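Local coordinates for protein thioredoxin reductase (Clostridium acetobutylicum ATCC 824, PDB 6GNA) that probably passes electrons from reduced ferredoxin through its bound FAD to the disulfide of thioredoxin, without using a pyridine nucleotide, at residues K42-A47 / A62-K67; V32-S37 / I77-V82; S21-K26 / E70-M75. All blocks are in the same frame, centred on the assembly; numbering follows the deposited sequence.

Contact 1: residues K42-A47 / A62-K67. With FAD (flavin-adenine dinucleotide), chain B.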
loop_
_atom_site.group_PDB
_atom_site.type_symbol
_atom_site.label_atom_id
_atom_site.label_comp_id
_atom_site.label_asym_id
_atom_site.label_seq_id
_atom_site.Cartn_x
_atom_site.Cartn_y
_atom_site.Cartn_z
ATOM N N LYS A 42 -4.414 16.082 -10.842
ATOM C CA LYS A 42 -5.704 16.570 -11.314
ATOM C C LYS A 42 -6.872 15.771 -10.705
ATOM O O LYS A 42 -7.896 16.358 -10.356
ATOM C CB LYS A 42 -5.774 16.506 -12.840
ATOM N N LYS A 43 -6.739 14.447 -10.580
ATOM C CA LYS A 43 -7.792 13.629 -10.010
ATOM C C LYS A 43 -8.095 14.037 -8.570
ATOM O O LYS A 43 -9.262 14.074 -8.185
ATOM C CB LYS A 43 -7.406 12.154 -10.128
ATOM C CG LYS A 43 -7.011 11.797 -11.556
ATOM C CD LYS A 43 -6.717 10.322 -11.764
ATOM C CE LYS A 43 -6.363 10.059 -13.221
ATOM N NZ LYS A 43 -6.227 8.611 -13.536
ATOM N N LEU A 44 -7.078 14.346 -7.765
ATOM C CA LEU A 44 -7.377 14.806 -6.409
ATOM C C LEU A 44 -8.283 16.048 -6.395
ATOM O O LEU A 44 -9.243 16.107 -5.628
ATOM C CB LEU A 44 -6.081 15.165 -5.683
ATOM C CG LEU A 44 -5.338 14.058 -4.939
ATOM C CD1 LEU A 44 -3.937 14.527 -4.576
ATOM C CD2 LEU A 44 -6.108 13.649 -3.694
ATOM N N THR A 45 -7.991 17.028 -7.251
ATOM C CA THR A 45 -8.775 18.249 -7.335
ATOM C C THR A 45 -10.211 17.984 -7.761
ATOM O O THR A 45 -11.134 18.644 -7.288
ATOM C CB THR A 45 -8.146 19.233 -8.337
ATOM O OG1 THR A 45 -6.793 19.508 -7.956
ATOM C CG2 THR A 45 -8.935 20.530 -8.380
ATOM N N LEU A 46 -10.400 17.027 -8.662
ATOM C CA LEU A 46 -11.733 16.736 -9.173
ATOM C C LEU A 46 -12.548 15.841 -8.258
ATOM O O LEU A 46 -13.754 15.698 -8.481
ATOM C CB LEU A 46 -11.647 16.033 -10.531
ATOM C CG LEU A 46 -11.116 16.836 -11.713
ATOM C CD1 LEU A 46 -11.056 15.932 -12.933
ATOM C CD2 LEU A 46 -11.981 18.061 -11.979
ATOM N N ALA A 47 -11.931 15.221 -7.266
ATOM C CA ALA A 47 -12.654 14.297 -6.414
ATOM C C ALA A 47 -13.588 15.079 -5.497
ATOM O O ALA A 47 -13.136 16.014 -4.826
ATOM C CB ALA A 47 -11.673 13.509 -5.564
ATOM N N ALA A 62 -10.024 18.718 -3.172
ATOM C CA ALA A 62 -9.153 19.890 -3.109
ATOM C C ALA A 62 -8.668 20.175 -1.692
ATOM O O ALA A 62 -7.585 20.747 -1.510
ATOM C CB ALA A 62 -9.870 21.114 -3.675
ATOM N N GLU A 63 -9.442 19.784 -0.679
ATOM C CA GLU A 63 -8.972 19.905 0.695
ATOM C C GLU A 63 -7.836 18.929 0.972
ATOM O O GLU A 63 -6.843 19.282 1.618
ATOM C CB GLU A 63 -10.135 19.645 1.651
ATOM C CG GLU A 63 -11.127 20.781 1.687
ATOM C CD GLU A 63 -12.331 20.479 2.556
ATOM O OE1 GLU A 63 -12.658 19.287 2.737
ATOM O OE2 GLU A 63 -12.960 21.433 3.069
ATOM N N LEU A 64 -7.970 17.690 0.499
ATOM C CA LEU A 64 -6.904 16.717 0.691
ATOM C C LEU A 64 -5.673 17.140 -0.091
ATOM O O LEU A 64 -4.544 17.033 0.400
ATOM C CB LEU A 64 -7.396 15.344 0.249
ATOM C CG LEU A 64 -6.459 14.156 0.475
ATOM C CD1 LEU A 64 -6.150 13.992 1.958
ATOM C CD2 LEU A 64 -7.113 12.907 -0.050
ATOM N N GLN A 65 -5.885 17.678 -1.293
ATOM C CA GLN A 65 -4.774 18.222 -2.060
ATOM C C GLN A 65 -4.010 19.260 -1.243
ATOM O O GLN A 65 -2.776 19.288 -1.260
ATOM C CB GLN A 65 -5.311 18.826 -3.359
ATOM C CG GLN A 65 -4.245 19.404 -4.314
ATOM C CD GLN A 65 -4.774 20.512 -5.220
ATOM O OE1 GLN A 65 -5.922 20.949 -5.096
ATOM N NE2 GLN A 65 -3.927 20.984 -6.127
ATOM N N GLU A 66 -4.726 20.141 -0.536
ATOM C CA GLU A 66 -4.041 21.173 0.232
ATOM C C GLU A 66 -3.287 20.568 1.413
ATOM O O GLU A 66 -2.178 21.006 1.735
ATOM C CB GLU A 66 -5.047 22.218 0.711
ATOM C CG GLU A 66 -4.462 23.317 1.598
ATOM C CD GLU A 66 -3.368 24.147 0.950
ATOM O OE1 GLU A 66 -3.313 24.227 -0.296
ATOM O OE2 GLU A 66 -2.571 24.749 1.713
ATOM N N LYS A 67 -3.860 19.557 2.061
ATOM C CA LYS A 67 -3.131 18.885 3.128
ATOM C C LYS A 67 -1.837 18.285 2.589
ATOM O O LYS A 67 -0.793 18.329 3.259
ATOM C CB LYS A 67 -3.994 17.781 3.749
ATOM C CG LYS A 67 -5.347 18.259 4.323
ATOM C CD LYS A 67 -5.225 18.695 5.740
ATOM C CE LYS A 67 -6.586 18.890 6.383
ATOM N NZ LYS A 67 -6.448 19.837 7.498
HETATM P PA FAD B . -2.125 10.467 -10.176
HETATM O O1A FAD B . -3.021 10.910 -9.047
HETATM O O2A FAD B . -2.680 10.405 -11.577
HETATM O O5B FAD B . -0.821 11.406 -10.194
HETATM C C5B FAD B . -0.029 11.509 -11.370
HETATM C C4B FAD B . 0.655 12.866 -11.418
HETATM O O4B FAD B . 1.941 12.735 -12.026
HETATM C C3B FAD B . -0.144 13.852 -12.255
HETATM O O3B FAD B . -0.183 15.133 -11.621
HETATM C C2B FAD B . 0.609 13.934 -13.563
HETATM O O2B FAD B . 0.517 15.229 -14.163
HETATM C C1B FAD B . 2.034 13.596 -13.162
HETATM N N9A FAD B . 2.747 12.923 -14.269
HETATM C C8A FAD B . 2.363 11.796 -14.898
HETATM N N7A FAD B . 3.256 11.467 -15.866
HETATM C C5A FAD B . 4.226 12.396 -15.862
HETATM C C6A FAD B . 5.467 12.652 -16.623
HETATM N N6A FAD B . 5.862 11.821 -17.614
HETATM N N1A FAD B . 6.190 13.743 -16.292
HETATM C C2A FAD B . 5.818 14.584 -15.310
HETATM N N3A FAD B . 4.703 14.408 -14.581
HETATM C C4A FAD B . 3.884 13.355 -14.807
HETATM N N1 FAD B . -9.523 7.136 -4.990
HETATM C C2 FAD B . -9.896 6.849 -3.717
HETATM O O2 FAD B . -9.206 6.043 -3.059
HETATM N N3 FAD B . -10.977 7.393 -3.130
HETATM C C4 FAD B . -11.765 8.265 -3.771
HETATM O O4 FAD B . -12.764 8.758 -3.205
HETATM C C4X FAD B . -11.429 8.633 -5.166
HETATM N N5 FAD B . -12.177 9.506 -5.874
HETATM C C5X FAD B . -11.849 9.825 -7.145
HETATM C C6 FAD B . -12.635 10.726 -7.852
HETATM C C7 FAD B . -12.307 11.063 -9.160
HETATM C C7M FAD B . -13.161 12.038 -9.925
HETATM C C8 FAD B . -11.113 10.459 -9.804
HETATM C C8M FAD B . -10.754 10.821 -11.222
HETATM C C9 FAD B . -10.325 9.559 -9.100
HETATM C C9A FAD B . -10.650 9.221 -7.793
HETATM N N10 FAD B . -9.861 8.298 -7.076
HETATM C C10 FAD B . -10.222 8.005 -5.749
HETATM C "C1'" FAD B . -8.669 7.695 -7.680
HETATM C "C2'" FAD B . -7.418 8.350 -7.121
HETATM O "O2'" FAD B . -7.439 9.736 -7.474
HETATM C "C3'" FAD B . -6.165 7.698 -7.690
HETATM O "O3'" FAD B . -6.121 6.321 -7.310
HETATM C "C4'" FAD B . -4.912 8.400 -7.190
HETATM O "O4'" FAD B . -4.950 9.779 -7.574
HETATM C "C5'" FAD B . -3.660 7.735 -7.748
HETATM O "O5'" FAD B . -2.573 8.638 -7.605
HETATM P P FAD B . -1.186 8.424 -8.383
HETATM O O1P FAD B . -0.143 9.293 -7.724
HETATM O O2P FAD B . -0.908 6.957 -8.589
HETATM O O3P FAD B . -1.512 9.010 -9.850
HETATM O O HOH W 1 -12.455 18.580 -5.107
#

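Contact 2: residues V32-S37 / I77-V82. With FAD (flavin-adenine dinucleotide), chain B.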
loop_
_atom_site.group_PDB
_atom_site.type_symbol
_atom_site.label_atom_id
_atom_site.label_comp_id
_atom_site.label_asym_id
_atom_site.label_seq_id
_atom_site.Cartn_x
_atom_site.Cartn_y
_atom_site.Cartn_z
ATOM N N VAL A 32 16.802 14.096 -3.664
ATOM C CA VAL A 32 15.594 13.599 -4.306
ATOM C C VAL A 32 15.001 14.722 -5.140
ATOM O O VAL A 32 14.949 15.873 -4.698
ATOM C CB VAL A 32 14.572 13.135 -3.254
ATOM C CG1 VAL A 32 13.304 12.623 -3.921
ATOM C CG2 VAL A 32 15.177 12.058 -2.361
ATOM N N ILE A 33 14.568 14.397 -6.355
ATOM C CA ILE A 33 13.857 15.342 -7.211
ATOM C C ILE A 33 12.522 14.714 -7.574
ATOM O O ILE A 33 12.453 13.517 -7.869
ATOM C CB ILE A 33 14.675 15.734 -8.465
ATOM C CG1 ILE A 33 13.906 16.734 -9.342
ATOM C CG2 ILE A 33 15.057 14.506 -9.300
ATOM C CD1 ILE A 33 14.789 17.533 -10.290
ATOM N N VAL A 34 11.466 15.526 -7.544
ATOM C CA VAL A 34 10.106 15.081 -7.835
ATOM C C VAL A 34 9.623 15.854 -9.051
ATOM O O VAL A 34 9.554 17.091 -9.019
ATOM C CB VAL A 34 9.148 15.304 -6.657
ATOM C CG1 VAL A 34 7.781 14.689 -6.974
ATOM C CG2 VAL A 34 9.719 14.723 -5.382
ATOM N N PHE A 35 9.307 15.140 -10.126
ATOM C CA PHE A 35 8.772 15.744 -11.338
ATOM C C PHE A 35 7.257 15.645 -11.333
ATOM O O PHE A 35 6.699 14.638 -10.887
ATOM C CB PHE A 35 9.293 15.048 -12.592
ATOM C CG PHE A 35 10.769 15.135 -12.753
ATOM C CD1 PHE A 35 11.339 16.280 -13.251
ATOM C CD2 PHE A 35 11.591 14.084 -12.398
ATOM C CE1 PHE A 35 12.702 16.371 -13.404
ATOM C CE2 PHE A 35 12.962 14.171 -12.557
ATOM C CZ PHE A 35 13.512 15.323 -13.052
ATOM N N GLY A 36 6.594 16.678 -11.830
ATOM C CA GLY A 36 5.150 16.630 -11.940
ATOM C C GLY A 36 4.538 18.010 -12.087
ATOM O O GLY A 36 5.182 18.954 -12.542
ATOM N N SER A 37 3.276 18.079 -11.710
ATOM C CA SER A 37 2.455 19.257 -11.888
ATOM C C SER A 37 2.390 20.037 -10.594
ATOM O O SER A 37 2.447 19.475 -9.490
ATOM C CB SER A 37 1.040 18.854 -12.304
ATOM O OG SER A 37 0.197 19.991 -12.345
ATOM N N ILE A 77 10.102 19.884 0.227
ATOM C CA ILE A 77 10.023 19.146 -1.026
ATOM C C ILE A 77 9.325 20.039 -2.030
ATOM O O ILE A 77 8.189 20.462 -1.801
ATOM C CB ILE A 77 9.227 17.848 -0.840
ATOM C CG1 ILE A 77 10.016 16.888 0.042
ATOM C CG2 ILE A 77 8.892 17.209 -2.188
ATOM C CD1 ILE A 77 9.210 15.729 0.568
ATOM N N GLN A 78 9.993 20.308 -3.142
ATOM C CA GLN A 78 9.417 21.084 -4.229
ATOM C C GLN A 78 9.161 20.172 -5.417
ATOM O O GLN A 78 9.813 19.139 -5.583
ATOM C CB GLN A 78 10.351 22.217 -4.650
ATOM C CG GLN A 78 10.557 23.277 -3.579
ATOM C CD GLN A 78 11.616 22.892 -2.565
ATOM O OE1 GLN A 78 12.582 22.198 -2.889
ATOM N NE2 GLN A 78 11.439 23.342 -1.327
ATOM N N ILE A 79 8.177 20.542 -6.220
ATOM C CA ILE A 79 7.856 19.836 -7.449
ATOM C C ILE A 79 8.564 20.551 -8.588
ATOM O O ILE A 79 8.407 21.764 -8.766
ATOM C CB ILE A 79 6.340 19.802 -7.706
ATOM C CG1 ILE A 79 5.579 19.191 -6.514
ATOM C CG2 ILE A 79 6.042 19.058 -9.007
ATOM C CD1 ILE A 79 6.153 17.915 -5.980
ATOM N N GLU A 80 9.332 19.797 -9.364
ATOM C CA GLU A 80 9.916 20.319 -10.596
ATOM C C GLU A 80 8.857 20.218 -11.692
ATOM O O GLU A 80 8.513 19.115 -12.129
ATOM C CB GLU A 80 11.173 19.533 -10.960
ATOM C CG GLU A 80 11.985 20.159 -12.082
ATOM C CD GLU A 80 12.694 21.432 -11.655
ATOM O OE1 GLU A 80 12.974 21.581 -10.446
ATOM O OE2 GLU A 80 12.967 22.283 -12.530
ATOM N N ASN A 81 8.345 21.377 -12.129
ATOM C CA ASN A 81 7.187 21.459 -13.027
ATOM C C ASN A 81 7.624 21.312 -14.486
ATOM O O ASN A 81 7.590 22.255 -15.279
ATOM C CB ASN A 81 6.455 22.774 -12.814
ATOM C CG ASN A 81 5.142 22.853 -13.582
ATOM O OD1 ASN A 81 4.355 21.907 -13.594
ATOM N ND2 ASN A 81 4.901 23.990 -14.226
ATOM N N VAL A 82 8.023 20.085 -14.839
ATOM C CA VAL A 82 8.354 19.714 -16.210
ATOM C C VAL A 82 7.761 18.343 -16.496
ATOM O O VAL A 82 7.512 17.543 -15.592
ATOM C CB VAL A 82 9.868 19.702 -16.533
ATOM C CG1 VAL A 82 10.475 21.074 -16.312
ATOM C CG2 VAL A 82 10.605 18.644 -15.714
HETATM P PA FAD B . -2.125 10.467 -10.176
HETATM O O1A FAD B . -3.021 10.910 -9.047
HETATM O O2A FAD B . -2.680 10.405 -11.577
HETATM O O5B FAD B . -0.821 11.406 -10.194
HETATM C C5B FAD B . -0.029 11.509 -11.370
HETATM C C4B FAD B . 0.655 12.866 -11.418
HETATM O O4B FAD B . 1.941 12.735 -12.026
HETATM C C3B FAD B . -0.144 13.852 -12.255
HETATM O O3B FAD B . -0.183 15.133 -11.621
HETATM C C2B FAD B . 0.609 13.934 -13.563
HETATM O O2B FAD B . 0.517 15.229 -14.163
HETATM C C1B FAD B . 2.034 13.596 -13.162
HETATM N N9A FAD B . 2.747 12.923 -14.269
HETATM C C8A FAD B . 2.363 11.796 -14.898
HETATM N N7A FAD B . 3.256 11.467 -15.866
HETATM C C5A FAD B . 4.226 12.396 -15.862
HETATM C C6A FAD B . 5.467 12.652 -16.623
HETATM N N6A FAD B . 5.862 11.821 -17.614
HETATM N N1A FAD B . 6.190 13.743 -16.292
HETATM C C2A FAD B . 5.818 14.584 -15.310
HETATM N N3A FAD B . 4.703 14.408 -14.581
HETATM C C4A FAD B . 3.884 13.355 -14.807
HETATM N N1 FAD B . -9.523 7.136 -4.990
HETATM C C2 FAD B . -9.896 6.849 -3.717
HETATM O O2 FAD B . -9.206 6.043 -3.059
HETATM N N3 FAD B . -10.977 7.393 -3.130
HETATM C C4 FAD B . -11.765 8.265 -3.771
HETATM O O4 FAD B . -12.764 8.758 -3.205
HETATM C C4X FAD B . -11.429 8.633 -5.166
HETATM N N5 FAD B . -12.177 9.506 -5.874
HETATM C C5X FAD B . -11.849 9.825 -7.145
HETATM C C6 FAD B . -12.635 10.726 -7.852
HETATM C C7 FAD B . -12.307 11.063 -9.160
HETATM C C7M FAD B . -13.161 12.038 -9.925
HETATM C C8 FAD B . -11.113 10.459 -9.804
HETATM C C8M FAD B . -10.754 10.821 -11.222
HETATM C C9 FAD B . -10.325 9.559 -9.100
HETATM C C9A FAD B . -10.650 9.221 -7.793
HETATM N N10 FAD B . -9.861 8.298 -7.076
HETATM C C10 FAD B . -10.222 8.005 -5.749
HETATM C "C1'" FAD B . -8.669 7.695 -7.680
HETATM C "C2'" FAD B . -7.418 8.350 -7.121
HETATM O "O2'" FAD B . -7.439 9.736 -7.474
HETATM C "C3'" FAD B . -6.165 7.698 -7.690
HETATM O "O3'" FAD B . -6.121 6.321 -7.310
HETATM C "C4'" FAD B . -4.912 8.400 -7.190
HETATM O "O4'" FAD B . -4.950 9.779 -7.574
HETATM C "C5'" FAD B . -3.660 7.735 -7.748
HETATM O "O5'" FAD B . -2.573 8.638 -7.605
HETATM P P FAD B . -1.186 8.424 -8.383
HETATM O O1P FAD B . -0.143 9.293 -7.724
HETATM O O2P FAD B . -0.908 6.957 -8.589
HETATM O O3P FAD B . -1.512 9.010 -9.850
HETATM O O HOH W 2 11.971 18.254 -6.472
#

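Contact 3: residues S21-K26 / E70-M75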
loop_
_atom_site.group_PDB
_atom_site.type_symbol
_atom_site.label_atom_id
_atom_site.label_comp_id
_atom_site.label_asym_id
_atom_site.label_seq_id
_atom_site.Cartn_x
_atom_site.Cartn_y
_atom_site.Cartn_z
ATOM N N SER A 21 6.238 8.737 -1.927
ATOM C CA SER A 21 7.646 8.399 -2.093
ATOM C C SER A 21 8.544 9.515 -1.569
ATOM O O SER A 21 9.501 9.271 -0.824
ATOM C CB SER A 21 7.940 8.149 -3.568
ATOM O OG SER A 21 7.352 6.953 -4.045
ATOM N N ALA A 22 8.247 10.755 -1.948
ATOM C CA ALA A 22 9.117 11.872 -1.592
ATOM C C ALA A 22 9.255 12.041 -0.077
ATOM O O ALA A 22 10.357 12.277 0.424
ATOM C CB ALA A 22 8.615 13.153 -2.251
ATOM N N ILE A 23 8.144 11.984 0.672
ATOM C CA ILE A 23 8.246 12.217 2.115
ATOM C C ILE A 23 8.984 11.083 2.812
ATOM O O ILE A 23 9.492 11.272 3.925
ATOM C CB ILE A 23 6.883 12.492 2.769
ATOM C CG1 ILE A 23 5.972 11.266 2.748
ATOM C CG2 ILE A 23 6.200 13.673 2.102
ATOM C CD1 ILE A 23 4.692 11.464 3.558
ATOM N N ASN A 24 9.043 9.909 2.194
ATOM C CA ASN A 24 9.783 8.789 2.761
ATOM C C ASN A 24 11.226 8.741 2.294
ATOM O O ASN A 24 12.065 8.147 2.974
ATOM C CB ASN A 24 9.074 7.474 2.431
ATOM C CG ASN A 24 7.896 7.235 3.325
ATOM O OD1 ASN A 24 8.065 6.763 4.463
ATOM N ND2 ASN A 24 6.700 7.601 2.859
ATOM N N ALA A 25 11.543 9.369 1.162
ATOM C CA ALA A 25 12.914 9.390 0.673
ATOM C C ALA A 25 13.740 10.488 1.324
ATOM O O ALA A 25 14.967 10.369 1.392
ATOM C CB ALA A 25 12.915 9.588 -0.839
ATOM N N LYS A 26 13.109 11.563 1.794
ATOM C CA LYS A 26 13.849 12.610 2.489
ATOM C C LYS A 26 14.379 12.091 3.818
ATOM O O LYS A 26 14.049 12.620 4.884
ATOM C CB LYS A 26 12.983 13.850 2.698
ATOM C CG LYS A 26 12.690 14.586 1.413
ATOM C CD LYS A 26 12.751 16.089 1.604
ATOM C CE LYS A 26 14.163 16.602 1.757
ATOM N NZ LYS A 26 14.159 18.087 1.770
ATOM N N GLU A 70 0.701 21.113 1.940
ATOM C CA GLU A 70 1.323 21.647 3.144
ATOM C C GLU A 70 2.336 20.665 3.713
ATOM O O GLU A 70 3.382 21.081 4.227
ATOM C CB GLU A 70 0.242 22.018 4.150
ATOM C CG GLU A 70 -0.590 23.175 3.628
ATOM C CD GLU A 70 -1.532 23.757 4.650
ATOM O OE1 GLU A 70 -1.306 23.562 5.862
ATOM O OE2 GLU A 70 -2.501 24.414 4.224
ATOM N N HIS A 71 2.076 19.359 3.570
ATOM C CA HIS A 71 3.028 18.360 4.030
ATOM C C HIS A 71 4.356 18.505 3.300
ATOM O O HIS A 71 5.414 18.593 3.928
ATOM C CB HIS A 71 2.436 16.974 3.782
ATOM C CG HIS A 71 3.041 15.890 4.611
ATOM N ND1 HIS A 71 4.394 15.761 4.834
ATOM C CD2 HIS A 71 2.457 14.857 5.250
ATOM C CE1 HIS A 71 4.609 14.707 5.600
ATOM N NE2 HIS A 71 3.450 14.146 5.863
ATOM N N ILE A 72 4.328 18.522 1.963
ATOM C CA ILE A 72 5.600 18.569 1.243
ATOM C C ILE A 72 6.300 19.897 1.489
ATOM O O ILE A 72 7.528 19.945 1.618
ATOM C CB ILE A 72 5.452 18.221 -0.253
ATOM C CG1 ILE A 72 4.542 19.195 -1.001
ATOM C CG2 ILE A 72 4.952 16.791 -0.397
ATOM C CD1 ILE A 72 4.577 18.976 -2.520
ATOM N N ASP A 73 5.534 20.984 1.579
ATOM C CA ASP A 73 6.116 22.284 1.886
ATOM C C ASP A 73 6.791 22.271 3.254
ATOM O O ASP A 73 7.910 22.775 3.405
ATOM C CB ASP A 73 5.030 23.357 1.824
ATOM C CG ASP A 73 4.523 23.600 0.402
ATOM O OD1 ASP A 73 5.119 23.063 -0.561
ATOM O OD2 ASP A 73 3.520 24.329 0.252
ATOM N N ASN A 74 6.145 21.673 4.259
ATOM C CA ASN A 74 6.780 21.568 5.564
ATOM C C ASN A 74 8.081 20.774 5.515
ATOM O O ASN A 74 8.960 20.989 6.357
ATOM C CB ASN A 74 5.826 20.929 6.576
ATOM C CG ASN A 74 4.905 21.943 7.236
ATOM O OD1 ASN A 74 3.684 21.789 7.233
ATOM N ND2 ASN A 74 5.493 22.982 7.813
ATOM N N MET A 75 8.219 19.830 4.586
ATOM C CA MET A 75 9.434 19.033 4.483
ATOM C C MET A 75 10.407 19.548 3.429
ATOM O O MET A 75 11.373 18.848 3.105
ATOM C CB MET A 75 9.082 17.582 4.192
ATOM C CG MET A 75 8.306 16.965 5.325
ATOM S SD MET A 75 7.927 15.237 5.069
ATOM C CE MET A 75 9.500 14.483 5.466
#

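Contact 1: residues K42-A47 / A62-K67
Leu44 and Leu64 meet at their methyl ends, CD2 of Leu44 lying 3.9 Å from CD2 of Leu64, with the two side chains crossing at about a right angle. This apolar touch joins helix 42-46, which lines the FAD pocket of the pyridine nucleotide-disulphide oxidoreductase-type domain, to helix 61-74; the axes of the two short segments come within 7.9 Å of each other and run at 132°. Tyr266 adjoins Leu44, while Ile50, Phe56 and Ile59 touch Leu64.

A polar pair sits nearer the surface. Gln65 has CG anti to its backbone N (chi1 -178°) and an extended chain beyond it, which carries the amide across to the hydroxyl of Thr45; OG1 of Thr45 and OE1 of Gln65 are 3.3 Å apart, a weak hydrogen bond, and not a settled one, because the same proton has another acceptor within reach. NE2 of the same amide turns to the carbonyl of Asp39, again weakly. At the start of the second segment a water accepts the N-H of Ala62 (water to N 3.1 Å) and lies 2.6 Å from O of Thr45 and 2.7 Å from O of Ala47, so one molecule joins the end of one helix to the beginning of the other.

Lys43, Leu46 and Ala47 also line the FAD pocket. CB of Ala47 rests 3.7 Å from flavin C6, and CB of Lys43 approaches the ribityl O2' at 3.6 Å, while its NZ is held by the carbonyl of Met114. The chemistry thus divides: leucine methyls and a water join the two helices, their one direct side-chain hydrogen bond is weak, and from Lys43 and Ala47 the cofactor meets mainly aliphatic carbon.

Contact 2: residues V32-S37 / I77-V82
Val34 packs against Ile79 and Ile77 on one side of the parallel sheet of the Rossmann-like FAD domain, where a short, weakly bonded strand at 79-80 lies outermost in the sheet of this chain, beside 32-35. CG1 of Val34 is 3.7 Å from CD1 of Ile79, and CG2 of Val34 is 4.1 Å from CG2 of Ile77, with helix 16-25 covering this face. On the reverse face the Phe35 ring and the Glu80 chain run alongside each other in the same direction, ring and carboxylate planes 76° apart. With CG anti to the carbonyl carbon (chi1 -62°), the Phe35 ring brings CD1 to CG2 of Val82 at 3.5 Å. Tyr103 meets this ring edge-to-face.

The backbones are joined by two bonds. Glu80 N donates to Val34 O at 2.7 Å, nearly in line with the carbonyl, whereas Gly36 N reaches Glu80 O at 3.1 Å from 33° out of the carbonyl plane. Where the strands diverge, a water accepts from Val34 N and donates to Gln78 O.

Beyond the strand ends the pair reaches the adenosine half of FAD. Gly36 adopts backbone angles that call for glycine, and its CA lies 3.5 Å from adenine N3A. Beside it, the buried O of Val82 has no hydrogen-bonding partner in the model and lies 3.4 Å from adenine C2A.

Contact 3: residues S21-K26 / E70-M75
Ile23 and Met75 form the heart of this helix-to-helix contact, in which helix 16-25, the first helix of the Rossmann-like FAD domain, meets the C-terminal end of helix 61-74. The two side chains cross at about a right angle, with SD of Met75 set 3.7 Å from CB of Ile23. A bend at the last torsion of Met75 (chi3 78°) turns its methyl in toward the opposing backbone, where CE lies 3.6 Å from O of Ile23.

The other branches of Ile23 are used as well. CG1 stands between its own backbone N and carbonyl carbon (chi1 67°), sending CD1 to the imidazole of His71, 3.7 Å from NE2; CG2 meets CG2 of Ile72 at 4.2 Å. A single isoleucine thereby touches three residues at the end of the other helix. Lys26, just past its helix, closes the outer margin: its bent chain brings NZ to O of Met75 at 3.2 Å, in the carbonyl plane, although the lysine is poorly ordered and the bond is unlikely to be rigid.

Further out, Ile77 packs against Ile23, Lys26 and Ile72. The second subunit also reaches this contact: Tyr57 of that subunit stacks edge-to-face with His71 and also packs on Met75, and Asn51 of the same subunit packs on His71, placing this contact at the dimer interface. SD of Met75 lies at the edge of the imidazole, in its plane, and the buried ND1 of His71, with no hydrogen-bonding partner in the model, is 3.9 Å from CG2 of Ile23.

From the N terminus, the chain passes through helix 16-25, strand 32-35 and helix 42-46 before any of the three contacts closes. Contact 1 closes first, when helix 61-74 returns to helix 42-46. The later turns of that helix then close contact 3 against helix 16-25, and residues 77-82 finally close contact 2 along strand 32-35. Contact 1 therefore lies within both longer loops, while contacts 2 and 3 cross. Contacts 2 and 3 also touch directly, Val34 packing on Ala22 and Ile77 on Lys26. Together they tie helix 61-74 to the sheet and its first helix, with contacts 1 and 2 reaching FAD at the flavin and adenine ends.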